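Cadherin-23 (Mus musculus, PDB 5VH2) probably mediates calcium-dependent adhesion in hearing mechanotransduction, as a cadherin whose extracellular repeats are joined by linkers that bind metal ions. Local coordinates at residues R19-I24 with E106-V111. The protein carries 1 engineered substitution. Sequence-based numbering, arbitrary orientation.
Sequences RETAGI and ELDEAV. With CA (calcium ion), chain G; CA (calcium ion), chain F; NA (sodium ion), chain H.
Where E20 meets E106, their CA atoms 6.6 Å apart, a type I beta turn from R19 to A22 faces segment 106-111, in the linker between strand 94-104 of one cadherin repeat and strand 111-113 of the next. The meeting exemplifies the calcium-dependent cadherin linker, whose acidic groups share ions. The E20 carboxylate bridges two calcium ions, OE1 binding one at 2.7 Å and OE2 the other at 2.2 Å. OE1 is also hydrogen-bonded outside the two segments, where Y73 is the strongest polar partner of E20; OE2 takes E106 N at 3.0 Å on its anti lone pair. D108 approaches from the opposite direction, its carboxylate plane turned 62° from that of E20; OD1 binds both calciums, while OD2 joins it on the ion held by E20 OE1. E109 OE1 reaches that same ion at 2.3 Å, and E106 O binds the other. D72, E74, N105 and D141 complete these sites. E109 O and A110 O bind a sodium ion with D139, D141 and D193. With CG anti to the carbonyl carbon (chi1 -54°), E106 OE2 accepts T21 N at 3.1 Å, while OE1 forms a salt bridge with R19 through weak hydrogen bonds from NE and NH2, both 3.4 Å away. Acidic oxygens such as E20 OE2 and D108 OD1, 3.1 Å apart, would probably repel without the shared cations, consistent with a linker ordered by calcium.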
ATOM      1  N   ARG A  19       9.675   4.159  -4.700  1.00 22.66           N
ATOM      2  CA  ARG A  19       8.880   4.012  -3.489  1.00 23.25           C
ATOM      3  C   ARG A  19       7.448   4.483  -3.776  1.00 23.21           C
ATOM      4  O   ARG A  19       7.260   5.619  -4.225  1.00 22.94           O
ATOM      5  CB  ARG A  19       9.497   4.860  -2.372  1.00 23.59           C
ATOM      6  CG  ARG A  19      10.914   4.447  -1.965  1.00 23.73           C
ATOM      7  CD  ARG A  19      11.541   5.329  -0.925  1.00 24.05           C
ATOM      8  NE  ARG A  19      10.803   5.329   0.337  1.00 24.69           N
ATOM      9  CZ  ARG A  19      11.289   5.781   1.497  1.00 25.15           C
ATOM     10  NH1 ARG A  19      12.537   6.259   1.608  1.00 25.05           N
ATOM     11  NH2 ARG A  19      10.533   5.746   2.589  1.00 25.80           N
ATOM     12  N   GLU A  20       6.449   3.637  -3.530  1.00 23.55           N
ATOM     13  CA  GLU A  20       5.053   4.003  -3.858  1.00 23.58           C
ATOM     14  C   GLU A  20       4.566   5.228  -3.085  1.00 23.95           C
ATOM     15  O   GLU A  20       3.727   5.977  -3.594  1.00 23.85           O
ATOM     16  CB  GLU A  20       4.071   2.826  -3.690  1.00 23.99           C
ATOM     17  CG  GLU A  20       3.878   2.395  -2.260  1.00 24.84           C
ATOM     18  CD  GLU A  20       2.670   1.505  -2.026  1.00 25.41           C
ATOM     19  OE1 GLU A  20       1.575   1.749  -2.602  1.00 25.33           O
ATOM     20  OE2 GLU A  20       2.817   0.569  -1.210  1.00 26.01           O
ATOM     21  N   THR A  21       5.122   5.448  -1.891  1.00 24.42           N
ATOM     22  CA  THR A  21       4.785   6.638  -1.088  1.00 24.85           C
ATOM     23  C   THR A  21       5.642   7.856  -1.425  1.00 24.44           C
ATOM     24  O   THR A  21       5.629   8.845  -0.692  1.00 24.81           O
ATOM     25  CB  THR A  21       4.905   6.382   0.443  1.00 25.66           C
ATOM     26  OG1 THR A  21       6.260   6.091   0.804  1.00 25.55           O
ATOM     27  CG2 THR A  21       3.992   5.248   0.889  1.00 26.25           C
ATOM     28  N   ALA A  22       6.381   7.810  -2.531  1.00 23.76           N
ATOM     29  CA  ALA A  22       7.127   8.981  -2.989  1.00 23.43           C
ATOM     30  C   ALA A  22       6.223  10.204  -3.144  1.00 23.57           C
ATOM     31  O   ALA A  22       5.052  10.079  -3.519  1.00 23.64           O
ATOM     32  CB  ALA A  22       7.837   8.679  -4.296  1.00 22.77           C
ATOM     33  N   GLY A  23       6.778  11.372  -2.822  1.00 23.69           N
ATOM     34  CA  GLY A  23       6.053  12.635  -2.907  1.00 23.94           C
ATOM     35  C   GLY A  23       5.964  13.156  -4.328  1.00 23.44           C
ATOM     36  O   GLY A  23       6.657  12.687  -5.221  1.00 22.90           O
ATOM     37  N   ILE A  24       5.113  14.149  -4.523  1.00 23.71           N
ATOM     38  CA  ILE A  24       4.935  14.742  -5.837  1.00 23.36           C
ATOM     39  C   ILE A  24       6.156  15.598  -6.208  1.00 23.17           C
ATOM     40  O   ILE A  24       6.738  16.281  -5.337  1.00 23.53           O
ATOM     41  CB  ILE A  24       3.616  15.522  -5.884  1.00 23.84           C
ATOM     42  CG1 ILE A  24       2.468  14.519  -5.732  1.00 23.98           C
ATOM     43  CG2 ILE A  24       3.465  16.278  -7.195  1.00 23.59           C
ATOM     44  CD1 ILE A  24       1.120  15.164  -5.549  1.00 24.62           C
ATOM     45  N   GLU A 106       5.357  -0.549  -0.092  1.00 26.35           N
ATOM     46  CA  GLU A 106       5.691  -0.134   1.249  1.00 26.97           C
ATOM     47  C   GLU A 106       4.465  -0.285   2.119  1.00 27.84           C
ATOM     48  O   GLU A 106       3.348  -0.405   1.612  1.00 27.84           O
ATOM     49  CB  GLU A 106       6.089   1.326   1.258  1.00 26.56           C
ATOM     50  CG  GLU A 106       7.197   1.721   0.305  1.00 25.72           C
ATOM     51  CD  GLU A 106       7.700   3.121   0.620  1.00 25.55           C
ATOM     52  OE1 GLU A 106       8.456   3.270   1.608  1.00 25.94           O
ATOM     53  OE2 GLU A 106       7.288   4.081  -0.078  1.00 25.10           O
ATOM     54  N   LEU A 107       4.678  -0.268   3.426  1.00 28.63           N
ATOM     55  CA  LEU A 107       3.611  -0.441   4.387  1.00 29.64           C
ATOM     56  C   LEU A 107       2.824   0.856   4.552  1.00 29.68           C
ATOM     57  O   LEU A 107       3.125   1.682   5.418  1.00 30.00           O
ATOM     58  CB  LEU A 107       4.205  -0.880   5.711  1.00 30.52           C
ATOM     59  CG  LEU A 107       3.234  -1.482   6.726  1.00 31.77           C
ATOM     60  CD1 LEU A 107       2.786  -2.905   6.380  1.00 32.13           C
ATOM     61  CD2 LEU A 107       3.923  -1.462   8.079  1.00 32.56           C
ATOM     62  N   ASP A 108       1.793   1.006   3.724  1.00 35.31           N
ATOM     63  CA  ASP A 108       0.937   2.197   3.706  1.00 35.98           C
ATOM     64  C   ASP A 108      -0.575   1.882   3.686  1.00 34.58           C
ATOM     65  O   ASP A 108      -1.381   2.736   3.346  1.00 35.18           O
ATOM     66  CB  ASP A 108       1.293   3.042   2.482  1.00 37.69           C
ATOM     67  CG  ASP A 108       0.950   2.356   1.156  1.00 37.10           C
ATOM     68  OD1 ASP A 108       0.862   1.110   1.097  1.00 35.61           O
ATOM     69  OD2 ASP A 108       0.784   3.061   0.149  1.00 38.26           O
ATOM     70  N   GLU A 109      -0.953   0.661   4.041  1.00 32.91           N
ATOM     71  CA  GLU A 109      -2.354   0.247   3.930  1.00 31.73           C
ATOM     72  C   GLU A 109      -2.818  -0.410   5.213  1.00 30.49           C
ATOM     73  O   GLU A 109      -2.003  -0.775   6.039  1.00 30.36           O
ATOM     74  CB  GLU A 109      -2.578  -0.724   2.759  1.00 31.03           C
ATOM     75  CG  GLU A 109      -2.186  -0.209   1.398  1.00 32.18           C
ATOM     76  CD  GLU A 109      -3.086   0.888   0.899  1.00 33.07           C
ATOM     77  OE1 GLU A 109      -2.777   1.440  -0.166  1.00 34.26           O
ATOM     78  OE2 GLU A 109      -4.089   1.198   1.561  1.00 32.72           O
ATOM     79  N   ALA A 110      -4.140  -0.591   5.323  1.00 29.70           N
ATOM     80  CA  ALA A 110      -4.774  -1.095   6.536  1.00 28.71           C
ATOM     81  C   ALA A 110      -4.728  -2.629   6.577  1.00 27.47           C
ATOM     82  O   ALA A 110      -3.746  -3.235   6.105  1.00 27.50           O
ATOM     83  CB  ALA A 110      -6.207  -0.558   6.639  1.00 28.69           C
ATOM     84  N   VAL A 111      -5.746  -3.253   7.172  1.00 26.57           N
ATOM     85  CA  VAL A 111      -5.757  -4.681   7.432  1.00 25.58           C
ATOM     86  C   VAL A 111      -7.191  -5.183   7.331  1.00 24.97           C
ATOM     87  O   VAL A 111      -8.104  -4.514   7.840  1.00 25.14           O
ATOM     88  CB  VAL A 111      -5.337  -4.930   8.878  1.00 25.35           C
ATOM     89  CG1 VAL A 111      -5.399  -6.409   9.178  1.00 24.52           C
ATOM     90  CG2 VAL A 111      -3.951  -4.350   9.140  1.00 26.15           C
TER
HETATM   91 CA    CA G1403      -0.636   1.283  -1.077  1.00 27.03          CA
HETATM   92 CA    CA F1402       1.740  -0.947   0.055  1.00 27.43          CA
HETATM   93 NA    NA H1404      -1.503  -3.078   6.133  1.00 28.70          NA